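Local coordinates for protein 6-carboxyhexanoate--coa ligase (Bacillus subtilis, PDB 5FLG) that belongs to the 6-carboxyhexanoate--CoA ligase (pimeloyl-CoA synthase) family and binds pimelic acid, phosphoaminophosphonic acid-adenylate ester and magnesium, at residues Pro80-Glu85 with Gly211-Thr216; Glu101-Ser106 with Gly207-Tyr212; Asp199-Tyr204 with Ala217-Gly222; Ala155-Trp160 with Arg171-Leu176. All coordinates share one frame; numbering follows the deposited sequence.

Interaction 1. Residues Pro80-Glu85 with Gly211-Thr216; sequences PVHTNE and GYQRIT. With PML (pimelic acid), chain C.
Pro80 opens the pairing: its carbonyl O takes the N-H of Tyr212 at 2.8 Å, almost straight at 175°. Val81 follows, side by side with Tyr212 and pointing the same way, its CG2 3.8 Å from Tyr212 CD2, while CG1 reaches the aliphatic part of Arg214. At His82 the main chain uses both its groups, N giving to Tyr212 O and O receiving from Arg214 N; the edge of the imidazole, at CD2, meets Gln213 OE1. Thr83 turns back to the face of Val81. Its OG1 lies beside the backbone N (chi1 -61°) and accepts from Arg214 NH1 at 3.0 Å, close to the guanidinium plane. The same guanidinium serves pimelic acid, Arg214 NE binding O11 at 3.0 Å and Arg214 NH2 binding O12 at 3.2 Å. Tyr212 OH also gives to O11, at 2.7 Å. On the opposite face, Asn84 ND2 bonds Gln213 OE1 at 2.9 Å in its own amide plane and Arg214 O from above the carbonyl plane, so that this carbonyl accepts twice, the second time from Asn84 N. Past Asn84, whose O takes Thr216 N, Glu85 OE1 grazes Thr216 CG2. Four successive parallel bridges, between strand segments whose axes diverge by 21°, mark a parallel pair at the edge of a mixed sheet, one face of which carries a carboxylate-binding site.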
# COMPACT_ATOMS: atom_id res chain seq x y z
N PRO A 80 -4.52 -19.01 -27.26
CA PRO A 80 -5.55 -18.88 -28.31
C PRO A 80 -6.96 -18.66 -27.77
O PRO A 80 -7.35 -19.26 -26.77
CB PRO A 80 -5.48 -20.20 -29.06
CG PRO A 80 -4.80 -21.16 -28.12
CD PRO A 80 -3.99 -20.38 -27.13
N VAL A 81 -7.64 -17.65 -28.31
CA VAL A 81 -8.94 -17.26 -27.85
C VAL A 81 -10.04 -17.72 -28.81
O VAL A 81 -9.90 -17.65 -30.01
CB VAL A 81 -9.01 -15.74 -27.73
CG1 VAL A 81 -10.42 -15.28 -27.47
CG2 VAL A 81 -8.07 -15.29 -26.64
N HIS A 82 -11.17 -18.12 -28.25
CA HIS A 82 -12.39 -18.36 -29.01
C HIS A 82 -13.59 -17.80 -28.22
O HIS A 82 -13.65 -17.92 -26.98
CB HIS A 82 -12.58 -19.86 -29.27
CG HIS A 82 -13.81 -20.18 -30.07
ND1 HIS A 82 -14.03 -19.64 -31.32
CD2 HIS A 82 -14.93 -20.86 -29.75
CE1 HIS A 82 -15.25 -19.96 -31.72
NE2 HIS A 82 -15.81 -20.72 -30.80
N THR A 83 -14.44 -17.06 -28.91
CA THR A 83 -15.60 -16.47 -28.29
C THR A 83 -16.83 -17.30 -28.59
O THR A 83 -17.20 -17.49 -29.74
CB THR A 83 -15.85 -15.01 -28.75
OG1 THR A 83 -14.72 -14.21 -28.40
CG2 THR A 83 -17.08 -14.47 -28.06
N ASN A 84 -17.45 -17.84 -27.55
CA ASN A 84 -18.68 -18.59 -27.69
C ASN A 84 -19.82 -17.67 -27.35
O ASN A 84 -20.03 -17.33 -26.18
CB ASN A 84 -18.69 -19.76 -26.70
CG ASN A 84 -17.51 -20.68 -26.90
OD1 ASN A 84 -17.52 -21.50 -27.79
ND2 ASN A 84 -16.44 -20.47 -26.13
N GLU A 85 -20.63 -17.39 -28.35
CA GLU A 85 -21.80 -16.52 -28.18
C GLU A 85 -22.95 -17.38 -27.68
O GLU A 85 -23.30 -18.36 -28.32
CB GLU A 85 -22.19 -15.88 -29.52
CG GLU A 85 -21.03 -15.21 -30.23
CD GLU A 85 -20.87 -13.76 -29.82
OE1 GLU A 85 -21.79 -13.20 -29.19
OE2 GLU A 85 -19.81 -13.16 -30.11
N GLY A 211 -7.49 -23.68 -24.95
CA GLY A 211 -7.15 -22.27 -24.81
C GLY A 211 -8.11 -21.47 -23.93
O GLY A 211 -8.60 -21.96 -22.91
N TYR A 212 -8.40 -20.24 -24.36
CA TYR A 212 -9.25 -19.29 -23.61
C TYR A 212 -10.60 -19.18 -24.29
O TYR A 212 -10.73 -18.56 -25.35
CB TYR A 212 -8.58 -17.93 -23.57
CG TYR A 212 -9.28 -16.83 -22.74
CD1 TYR A 212 -9.03 -16.72 -21.39
CD2 TYR A 212 -9.89 -15.77 -23.37
CE1 TYR A 212 -9.49 -15.65 -20.66
CE2 TYR A 212 -10.41 -14.69 -22.64
CZ TYR A 212 -10.20 -14.64 -21.29
OH TYR A 212 -10.73 -13.65 -20.52
N GLN A 213 -11.59 -19.84 -23.70
CA GLN A 213 -12.90 -19.99 -24.30
C GLN A 213 -13.84 -19.02 -23.62
O GLN A 213 -14.29 -19.27 -22.52
CB GLN A 213 -13.40 -21.42 -24.12
CG GLN A 213 -12.62 -22.45 -24.92
CD GLN A 213 -13.01 -22.49 -26.38
OE1 GLN A 213 -14.14 -22.16 -26.76
NE2 GLN A 213 -12.07 -22.88 -27.23
N ARG A 214 -14.04 -17.84 -24.23
CA ARG A 214 -14.93 -16.86 -23.66
C ARG A 214 -16.37 -17.32 -23.82
O ARG A 214 -16.75 -17.79 -24.87
CB ARG A 214 -14.76 -15.51 -24.38
CG ARG A 214 -13.34 -15.03 -24.40
CD ARG A 214 -13.17 -13.75 -25.18
NE ARG A 214 -13.82 -12.64 -24.50
CZ ARG A 214 -14.69 -11.82 -25.08
NH1 ARG A 214 -15.07 -12.01 -26.32
NH2 ARG A 214 -15.20 -10.81 -24.39
N ILE A 215 -17.19 -17.05 -22.82
CA ILE A 215 -18.58 -17.37 -22.86
C ILE A 215 -19.39 -16.10 -22.52
O ILE A 215 -19.27 -15.54 -21.42
CB ILE A 215 -18.89 -18.49 -21.86
CG1 ILE A 215 -18.04 -19.74 -22.20
CG2 ILE A 215 -20.36 -18.80 -21.88
CD1 ILE A 215 -18.14 -20.86 -21.19
N THR A 216 -20.19 -15.62 -23.47
CA THR A 216 -20.63 -14.22 -23.41
C THR A 216 -21.72 -13.92 -22.37
O THR A 216 -21.87 -12.78 -21.95
CB THR A 216 -21.12 -13.70 -24.76
OG1 THR A 216 -22.23 -14.50 -25.22
CG2 THR A 216 -20.00 -13.70 -25.75
C1 PML C . -13.43 -11.61 -20.94
O11 PML C . -12.77 -12.37 -21.73
O12 PML C . -14.17 -10.67 -21.41
C2 PML C . -13.62 -12.13 -19.50
C3 PML C . -13.21 -11.20 -18.37
C4 PML C . -14.05 -11.38 -17.09
C5 PML C . -13.24 -11.57 -15.82
C6 PML C . -13.67 -10.67 -14.66
C7 PML C . -13.55 -9.18 -15.00
O71 PML C . -12.43 -8.73 -15.33
O72 PML C . -14.54 -8.43 -14.83

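Interaction 2. Residues Glu101-Ser106 with Gly207-Tyr212. With PML (pimelic acid), chain C.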
# COMPACT_ATOMS: atom_id res chain seq x y z
N GLU A 101 -15.20 -30.62 -19.17
CA GLU A 101 -15.15 -32.07 -19.29
C GLU A 101 -14.27 -32.53 -20.44
O GLU A 101 -13.38 -33.35 -20.25
CB GLU A 101 -16.54 -32.67 -19.47
CG GLU A 101 -16.65 -34.04 -18.80
CD GLU A 101 -17.98 -34.73 -19.03
OE1 GLU A 101 -19.04 -34.10 -18.83
OE2 GLU A 101 -17.98 -35.91 -19.41
N LYS A 102 -14.46 -31.91 -21.58
CA LYS A 102 -13.61 -32.09 -22.72
C LYS A 102 -12.14 -31.77 -22.42
O LYS A 102 -11.25 -32.46 -22.89
CB LYS A 102 -14.14 -31.24 -23.87
CG LYS A 102 -13.35 -31.43 -25.16
CD LYS A 102 -13.95 -30.62 -26.30
CE LYS A 102 -13.52 -31.19 -27.65
NZ LYS A 102 -13.38 -30.15 -28.70
N GLU A 103 -11.86 -30.78 -21.59
CA GLU A 103 -10.47 -30.50 -21.23
C GLU A 103 -9.85 -31.57 -20.32
O GLU A 103 -8.66 -31.54 -20.09
CB GLU A 103 -10.33 -29.14 -20.54
CG GLU A 103 -8.91 -28.67 -20.35
CD GLU A 103 -8.20 -28.26 -21.64
OE1 GLU A 103 -8.88 -27.86 -22.60
OE2 GLU A 103 -6.95 -28.36 -21.68
N GLY A 104 -10.66 -32.37 -19.64
CA GLY A 104 -10.13 -33.45 -18.82
C GLY A 104 -10.61 -33.47 -17.38
O GLY A 104 -10.24 -34.37 -16.62
N VAL A 105 -11.40 -32.49 -16.97
CA VAL A 105 -11.98 -32.55 -15.64
C VAL A 105 -13.16 -33.49 -15.63
O VAL A 105 -14.11 -33.31 -16.40
CB VAL A 105 -12.50 -31.19 -15.17
CG1 VAL A 105 -12.90 -31.28 -13.71
CG2 VAL A 105 -11.42 -30.15 -15.36
N SER A 106 -13.16 -34.46 -14.73
CA SER A 106 -14.24 -35.45 -14.76
C SER A 106 -15.53 -34.78 -14.29
O SER A 106 -15.49 -33.82 -13.51
CB SER A 106 -13.91 -36.67 -13.87
OG SER A 106 -14.26 -36.41 -12.52
N GLY A 207 -7.92 -23.60 -20.60
CA GLY A 207 -7.06 -24.76 -20.39
C GLY A 207 -6.08 -24.92 -21.52
O GLY A 207 -6.16 -24.24 -22.55
N LYS A 208 -5.18 -25.88 -21.35
CA LYS A 208 -3.98 -25.97 -22.17
C LYS A 208 -4.40 -26.35 -23.55
O LYS A 208 -3.91 -25.78 -24.52
CB LYS A 208 -3.02 -27.02 -21.61
CG LYS A 208 -2.15 -26.54 -20.47
CD LYS A 208 -1.40 -27.74 -19.87
CE LYS A 208 -0.47 -27.32 -18.74
NZ LYS A 208 -1.18 -26.91 -17.50
N LYS A 209 -5.43 -27.18 -23.66
CA LYS A 209 -5.87 -27.62 -24.98
C LYS A 209 -6.87 -26.67 -25.61
O LYS A 209 -6.75 -26.34 -26.79
CB LYS A 209 -6.45 -29.00 -24.91
CG LYS A 209 -5.38 -30.01 -24.52
CD LYS A 209 -5.86 -31.44 -24.63
CE LYS A 209 -6.87 -31.73 -23.54
NZ LYS A 209 -6.33 -31.30 -22.22
N MET A 210 -7.93 -26.34 -24.90
CA MET A 210 -8.97 -25.54 -25.50
C MET A 210 -8.57 -24.06 -25.60
O MET A 210 -9.30 -23.26 -26.19
CB MET A 210 -10.27 -25.69 -24.71
CG MET A 210 -10.14 -25.36 -23.23
SD MET A 210 -11.74 -25.47 -22.38
CE MET A 210 -11.16 -25.74 -20.71
N GLY A 211 -7.49 -23.68 -24.95
CA GLY A 211 -7.15 -22.27 -24.81
C GLY A 211 -8.11 -21.47 -23.93
O GLY A 211 -8.60 -21.96 -22.91
N TYR A 212 -8.40 -20.24 -24.36
CA TYR A 212 -9.25 -19.29 -23.61
C TYR A 212 -10.60 -19.18 -24.29
O TYR A 212 -10.73 -18.56 -25.35
CB TYR A 212 -8.58 -17.93 -23.57
CG TYR A 212 -9.28 -16.83 -22.74
CD1 TYR A 212 -9.03 -16.72 -21.39
CD2 TYR A 212 -9.89 -15.77 -23.37
CE1 TYR A 212 -9.49 -15.65 -20.66
CE2 TYR A 212 -10.41 -14.69 -22.64
CZ TYR A 212 -10.20 -14.64 -21.29
OH TYR A 212 -10.73 -13.65 -20.52
C1 PML C . -13.43 -11.61 -20.94
O11 PML C . -12.77 -12.37 -21.73
O12 PML C . -14.17 -10.67 -21.41
C2 PML C . -13.62 -12.13 -19.50
C3 PML C . -13.21 -11.20 -18.37
C4 PML C . -14.05 -11.38 -17.09
C5 PML C . -13.24 -11.57 -15.82
C6 PML C . -13.67 -10.67 -14.66
C7 PML C . -13.55 -9.18 -15.00
O71 PML C . -12.43 -8.73 -15.33
O72 PML C . -14.54 -8.43 -14.83
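Glu103, at the C-terminal end of the region of helix 89-102, carries this contact by reaching into the turn at Lys208-Met210. Its CB is met by the terminal methyl of Met210, CE lying 3.5 Å away, and CG touches the same methyl at slightly longer range. The chain leaves the backbone with CG anti to N (chi1 -170°) and then bends at chi2, which brings the carboxylate down onto the backbone N-H groups of the turn. At CD the two oxygens part company. OE2 takes the N-H of Lys209 at 2.8 Å, with an N-H...O angle of 165°, on its syn lone pair. The same oxygen is approached from well above the carboxylate plane, 71° out of it, by Lys209 NZ at 3.1 Å in a salt bridge. Thus one oxygen is gripped by both ends of a single lysine, whose chain curls back through bends at chi3 and chi4. OE1 faces Met210 N, although the position of this oxygen is less sure. Lys209 NZ has a second acceptor in the main-chain Glu103 O at 3.2 Å, again from above the carbonyl plane, and so ties the end of the helix as well as the side chain. The N-H and ammonium group of Lys209 would be expected to keep the carboxylate ionised. Gly104 ends the helix in a Schellman motif, while Gly207 N bonds Gly211 O, with a weak return bond from Gly211 N to Gly207 O. The whole is a helix C-terminus docked by a glutamate onto the hairpin connection between strands 203-207 and 211-215.

Interaction 3. Residues Asp199-Tyr204 with Ala217-Gly222; sequences DYITGY and AMKEYG. With PML (pimelic acid), chain C.
Ile201 has chi1 at 65°, placing CG1 between its backbone N and carbonyl carbon and turning CG2 beside the N; Tyr221, its CG likewise beside the N, swings its ring across to meet it. The two side chains cross at about a right angle. CG2 of Ile201 stands over the centre of the Tyr221 ring, 3.7 Å from the centroid and only 6° off the normal, a CH-pi contact of nearly ideal direction. Ile201 CD1 extends farther, to Tyr221 CE2 at 3.7 Å and to Ala217 CB, so one isoleucine touches both Ala217 and Tyr221. The ring's edge is used too, with Asp199 O close to its plane beside CE1. A water spans the gap, accepting from Ile201 N at 2.9 Å and hydrogen-bonded to Tyr221 OH. Residues 199-204 are mostly loop before strand 203-207, and the wholly irregular 217-222 comes after strand 211-215, so the contact closes the open end of the antiparallel hairpin made by these strands. Its one direct backbone bond runs from Met218 N to Ile201 O, 2.8 Å long but bent to 134° at the hydrogen. Beyond it Met218 CG packs against Gly203 N. Lys219 lays CE 3.3 Å from Tyr200 O, while its NZ goes on to bind the carbonyls of Ser195, Thr223 and Asp197, the last a magnesium ligand together with Asp196. Tyr200, pointing away from 217-222, gives its OH to pimelic acid O12 at the ring edge, in a bond modelled at 2.5 Å, so short that its exact length is uncertain.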
# COMPACT_ATOMS: atom_id res chain seq x y z
N ASP A 199 -22.04 -5.47 -13.70
CA ASP A 199 -22.30 -4.89 -15.01
C ASP A 199 -21.43 -5.58 -16.05
O ASP A 199 -21.26 -5.05 -17.15
CB ASP A 199 -22.01 -3.39 -15.00
CG ASP A 199 -20.65 -3.07 -14.40
OD1 ASP A 199 -20.02 -3.94 -13.72
OD2 ASP A 199 -20.18 -1.95 -14.66
N TYR A 200 -21.01 -6.81 -15.77
CA TYR A 200 -20.25 -7.58 -16.76
C TYR A 200 -20.48 -9.08 -16.62
O TYR A 200 -20.20 -9.67 -15.56
CB TYR A 200 -18.77 -7.27 -16.60
CG TYR A 200 -17.96 -7.65 -17.80
CD1 TYR A 200 -17.94 -6.84 -18.93
CD2 TYR A 200 -17.29 -8.88 -17.85
CE1 TYR A 200 -17.18 -7.18 -20.04
CE2 TYR A 200 -16.61 -9.27 -18.98
CZ TYR A 200 -16.55 -8.43 -20.07
OH TYR A 200 -15.78 -8.79 -21.15
N ILE A 201 -21.12 -9.66 -17.64
CA ILE A 201 -21.65 -11.02 -17.54
C ILE A 201 -20.88 -12.06 -18.35
O ILE A 201 -21.19 -13.26 -18.30
CB ILE A 201 -23.12 -11.06 -17.93
CG1 ILE A 201 -23.30 -10.72 -19.41
CG2 ILE A 201 -23.92 -10.10 -17.07
CD1 ILE A 201 -24.67 -11.07 -19.94
N THR A 202 -19.89 -11.60 -19.11
CA THR A 202 -18.99 -12.52 -19.81
C THR A 202 -17.99 -13.15 -18.89
O THR A 202 -17.55 -12.54 -17.91
CB THR A 202 -18.23 -11.82 -20.91
OG1 THR A 202 -19.17 -11.25 -21.83
CG2 THR A 202 -17.33 -12.77 -21.66
N GLY A 203 -17.79 -14.46 -19.07
CA GLY A 203 -16.77 -15.19 -18.33
C GLY A 203 -16.01 -16.10 -19.28
O GLY A 203 -16.02 -15.89 -20.49
N TYR A 204 -15.34 -17.13 -18.73
CA TYR A 204 -14.56 -18.00 -19.56
C TYR A 204 -14.18 -19.28 -18.83
O TYR A 204 -14.37 -19.42 -17.63
CB TYR A 204 -13.27 -17.32 -20.05
CG TYR A 204 -12.21 -17.05 -18.97
CD1 TYR A 204 -11.30 -18.02 -18.60
CD2 TYR A 204 -12.13 -15.81 -18.33
CE1 TYR A 204 -10.36 -17.78 -17.65
CE2 TYR A 204 -11.12 -15.53 -17.44
CZ TYR A 204 -10.28 -16.57 -17.05
OH TYR A 204 -9.26 -16.34 -16.15
N ALA A 217 -22.38 -14.94 -21.86
CA ALA A 217 -23.24 -14.77 -20.72
C ALA A 217 -23.03 -15.91 -19.74
O ALA A 217 -23.31 -17.07 -20.07
CB ALA A 217 -24.70 -14.74 -21.16
N MET A 218 -22.69 -15.57 -18.49
CA MET A 218 -22.41 -16.61 -17.47
C MET A 218 -23.21 -16.37 -16.20
O MET A 218 -23.17 -17.16 -15.25
CB MET A 218 -20.91 -16.64 -17.15
CG MET A 218 -20.05 -17.23 -18.24
SD MET A 218 -20.21 -19.03 -18.32
CE MET A 218 -19.03 -19.55 -17.09
N LYS A 219 -23.87 -15.21 -16.15
CA LYS A 219 -24.74 -14.86 -15.02
C LYS A 219 -25.63 -13.70 -15.46
O LYS A 219 -25.45 -13.18 -16.55
CB LYS A 219 -23.91 -14.40 -13.85
CG LYS A 219 -23.10 -13.14 -14.15
CD LYS A 219 -22.69 -12.45 -12.87
CE LYS A 219 -21.91 -11.19 -13.14
NZ LYS A 219 -21.54 -10.54 -11.85
N GLU A 220 -26.48 -13.20 -14.56
CA GLU A 220 -27.41 -12.12 -14.90
C GLU A 220 -26.79 -10.77 -14.55
O GLU A 220 -26.08 -10.64 -13.56
CB GLU A 220 -28.74 -12.26 -14.15
CG GLU A 220 -29.52 -13.52 -14.48
CD GLU A 220 -30.15 -13.53 -15.87
OE1 GLU A 220 -30.02 -12.55 -16.62
OE2 GLU A 220 -30.75 -14.56 -16.23
N TYR A 221 -27.08 -9.76 -15.36
CA TYR A 221 -26.80 -8.38 -14.98
C TYR A 221 -27.27 -8.07 -13.57
O TYR A 221 -28.30 -8.56 -13.14
CB TYR A 221 -27.43 -7.42 -15.97
CG TYR A 221 -26.57 -7.25 -17.19
CD1 TYR A 221 -25.35 -6.59 -17.10
CD2 TYR A 221 -26.91 -7.85 -18.39
CE1 TYR A 221 -24.51 -6.51 -18.19
CE2 TYR A 221 -26.10 -7.71 -19.50
CZ TYR A 221 -24.90 -7.05 -19.38
OH TYR A 221 -24.06 -6.96 -20.45
N GLY A 222 -26.46 -7.33 -12.82
CA GLY A 222 -26.87 -6.85 -11.50
C GLY A 222 -26.50 -7.76 -10.36
O GLY A 222 -26.70 -7.41 -9.21
C1 PML C . -13.43 -11.61 -20.94
O11 PML C . -12.77 -12.37 -21.73
O12 PML C . -14.17 -10.67 -21.41
C2 PML C . -13.62 -12.13 -19.50
C3 PML C . -13.21 -11.20 -18.37
C4 PML C . -14.05 -11.38 -17.09
C5 PML C . -13.24 -11.57 -15.82
C6 PML C . -13.67 -10.67 -14.66
C7 PML C . -13.55 -9.18 -15.00
O71 PML C . -12.43 -8.73 -15.33
O72 PML C . -14.54 -8.43 -14.83
O HOH W 1 -21.39 -7.92 -19.98

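Interaction 4. Residues Ala155-Trp160 with Arg171-Leu176; sequences ANFEKW and RIKEAL. With PML (pimelic acid), chain C.
Phe157 receives the aliphatic chain of Lys173 across one ring face. CB of Lys173 sits 3.5 Å from the ring centroid, 6° off the normal, which qualifies as a CH-pi contact, and CG continues over the ring to lie 3.6 Å from Phe157 CG. The lysine starts with CG anti to its N and stays extended through chi2, which lays the methylenes along the ring before a bend at chi3 takes the amine elsewhere. One turn along, Trp160 meets Leu176, whose CD2 approaches the six-membered ring obliquely at 3.4 Å from CZ2. Between these two pairs Ile172 places CG2 4.4 Å from both Phe157 CE1 and Trp160 CZ3, a looser touch. No hydrogen bond crosses the interface, and four of its five touching residues are buried. Outside this shell Trp152 meets Phe157 edge-to-face and also meets the ring of Trp160, and Trp254 meets Trp160 edge-to-face. Val81 of strand 81-84 touches both Trp160 and Leu176. Helix 170-184 also lines the pimelic acid pocket, with Ile172 serving both, CG2 toward the aromatics and CG1 3.3 Å from O12. Arg171 NE gives to O72 at 2.9 Å with a bent angle of 133°, and Ala175 CB packs on C3. Arg171 NH2 forms a salt bridge with the magnesium ligand Asp197. With the axes of these two helical segments 103° apart and 11.1 Å at closest approach, this is a nearly perpendicular pair of consecutive helices, the second lying between an aromatic core and the ligand site.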
# COMPACT_ATOMS: atom_id res chain seq x y z
N ALA A 155 0.73 -1.96 -25.60
CA ALA A 155 0.90 -1.77 -27.05
C ALA A 155 0.80 -3.11 -27.77
O ALA A 155 0.11 -3.27 -28.79
CB ALA A 155 2.24 -1.09 -27.32
N ASN A 156 1.35 -4.13 -27.13
CA ASN A 156 1.30 -5.47 -27.71
C ASN A 156 -0.11 -6.04 -27.57
O ASN A 156 -0.68 -6.53 -28.52
CB ASN A 156 2.38 -6.33 -27.04
CG ASN A 156 2.38 -7.77 -27.53
OD1 ASN A 156 1.55 -8.54 -27.10
ND2 ASN A 156 3.03 -8.01 -28.65
N PHE A 157 -0.76 -5.77 -26.45
CA PHE A 157 -2.16 -6.17 -26.31
C PHE A 157 -3.09 -5.55 -27.34
O PHE A 157 -3.94 -6.24 -27.92
CB PHE A 157 -2.69 -5.82 -24.92
CG PHE A 157 -4.17 -6.03 -24.77
CD1 PHE A 157 -4.69 -7.31 -24.69
CD2 PHE A 157 -5.04 -4.94 -24.65
CE1 PHE A 157 -6.07 -7.51 -24.70
CE2 PHE A 157 -6.41 -5.13 -24.58
CZ PHE A 157 -6.92 -6.43 -24.57
N GLU A 158 -2.95 -4.25 -27.59
CA GLU A 158 -3.82 -3.61 -28.59
C GLU A 158 -3.65 -4.24 -29.97
O GLU A 158 -4.63 -4.52 -30.68
CB GLU A 158 -3.53 -2.11 -28.65
CG GLU A 158 -3.99 -1.33 -27.42
CD GLU A 158 -5.45 -0.86 -27.50
OE1 GLU A 158 -5.94 -0.55 -28.62
OE2 GLU A 158 -6.13 -0.77 -26.44
N LYS A 159 -2.41 -4.54 -30.32
CA LYS A 159 -2.15 -5.23 -31.57
C LYS A 159 -2.79 -6.60 -31.60
O LYS A 159 -3.54 -6.93 -32.52
CB LYS A 159 -0.65 -5.37 -31.79
CG LYS A 159 -0.31 -5.70 -33.21
CD LYS A 159 1.08 -5.21 -33.61
CE LYS A 159 1.19 -5.20 -35.13
NZ LYS A 159 2.52 -4.72 -35.62
N TRP A 160 -2.65 -7.34 -30.50
CA TRP A 160 -3.30 -8.65 -30.41
C TRP A 160 -4.83 -8.55 -30.55
O TRP A 160 -5.46 -9.33 -31.27
CB TRP A 160 -2.94 -9.33 -29.08
CG TRP A 160 -3.75 -10.53 -28.85
CD1 TRP A 160 -3.42 -11.82 -29.15
CD2 TRP A 160 -5.01 -10.57 -28.20
NE1 TRP A 160 -4.45 -12.66 -28.80
CE2 TRP A 160 -5.43 -11.93 -28.19
CE3 TRP A 160 -5.85 -9.60 -27.65
CZ2 TRP A 160 -6.62 -12.33 -27.63
CZ3 TRP A 160 -7.06 -10.00 -27.12
CH2 TRP A 160 -7.43 -11.35 -27.09
N ARG A 171 -10.34 -5.32 -19.03
CA ARG A 171 -10.82 -6.55 -18.42
C ARG A 171 -10.20 -7.77 -19.14
O ARG A 171 -9.88 -8.79 -18.50
CB ARG A 171 -12.35 -6.64 -18.53
CG ARG A 171 -13.12 -6.03 -17.38
CD ARG A 171 -14.56 -6.50 -17.37
NE ARG A 171 -15.32 -6.03 -16.20
CZ ARG A 171 -16.16 -4.99 -16.24
NH1 ARG A 171 -16.26 -4.28 -17.35
NH2 ARG A 171 -16.84 -4.61 -15.16
N ILE A 172 -10.19 -7.72 -20.47
CA ILE A 172 -9.79 -8.89 -21.26
C ILE A 172 -8.28 -9.05 -21.19
O ILE A 172 -7.75 -10.15 -20.92
CB ILE A 172 -10.25 -8.81 -22.71
CG1 ILE A 172 -11.77 -8.87 -22.79
CG2 ILE A 172 -9.61 -9.91 -23.55
CD1 ILE A 172 -12.32 -8.35 -24.11
N LYS A 173 -7.59 -7.93 -21.25
CA LYS A 173 -6.13 -7.94 -21.06
C LYS A 173 -5.72 -8.57 -19.73
O LYS A 173 -4.86 -9.44 -19.68
CB LYS A 173 -5.57 -6.56 -21.14
CG LYS A 173 -4.06 -6.57 -21.18
CD LYS A 173 -3.51 -5.16 -21.26
CE LYS A 173 -4.02 -4.32 -20.11
NZ LYS A 173 -3.16 -3.16 -19.93
N GLU A 174 -6.40 -8.16 -18.66
CA GLU A 174 -6.11 -8.67 -17.35
C GLU A 174 -6.47 -10.15 -17.22
O GLU A 174 -5.65 -10.93 -16.78
CB GLU A 174 -6.81 -7.83 -16.27
CG GLU A 174 -6.17 -6.45 -16.08
CD GLU A 174 -7.10 -5.38 -15.47
OE1 GLU A 174 -8.25 -5.67 -15.05
OE2 GLU A 174 -6.67 -4.22 -15.39
N ALA A 175 -7.64 -10.53 -17.71
CA ALA A 175 -8.09 -11.87 -17.55
C ALA A 175 -7.21 -12.82 -18.36
O ALA A 175 -6.91 -13.93 -17.91
CB ALA A 175 -9.52 -11.99 -17.99
N LEU A 176 -6.93 -12.44 -19.60
CA LEU A 176 -6.15 -13.30 -20.48
C LEU A 176 -4.71 -13.41 -19.98
O LEU A 176 -4.07 -14.48 -20.11
CB LEU A 176 -6.26 -12.86 -21.94
CG LEU A 176 -5.62 -13.74 -23.02
CD1 LEU A 176 -5.97 -15.23 -22.89
CD2 LEU A 176 -6.03 -13.22 -24.38
C1 PML C . -13.43 -11.61 -20.94
O11 PML C . -12.77 -12.37 -21.73
O12 PML C . -14.17 -10.67 -21.41
C2 PML C . -13.62 -12.13 -19.50
C3 PML C . -13.21 -11.20 -18.37
C4 PML C . -14.05 -11.38 -17.09
C5 PML C . -13.24 -11.57 -15.82
C6 PML C . -13.67 -10.67 -14.66
C7 PML C . -13.55 -9.18 -15.00
O71 PML C . -12.43 -8.73 -15.33
O72 PML C . -14.54 -8.43 -14.83

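All four contacts include a residue that touches pimelic acid, interaction 2 through the Tyr212 it shares with interaction 1. Tyr212, Arg214 and Tyr200 bind one carboxylate, and Arg171 NE binds the other. Interaction 2, its centre 12 Å from that of interaction 1, meets the turn that leads into the same strand. Interactions 1 and 3 join in the sheet through Ile215 N to Gly203 O at 2.9 Å. Interaction 4 packs against interaction 1, with Val81 CG2 3.4 Å from Trp160 CZ2 and Tyr212 OH 3.3 Å from Ala175 CB, while a weak ion pair, Asp199 with Arg171, ties it to interaction 3.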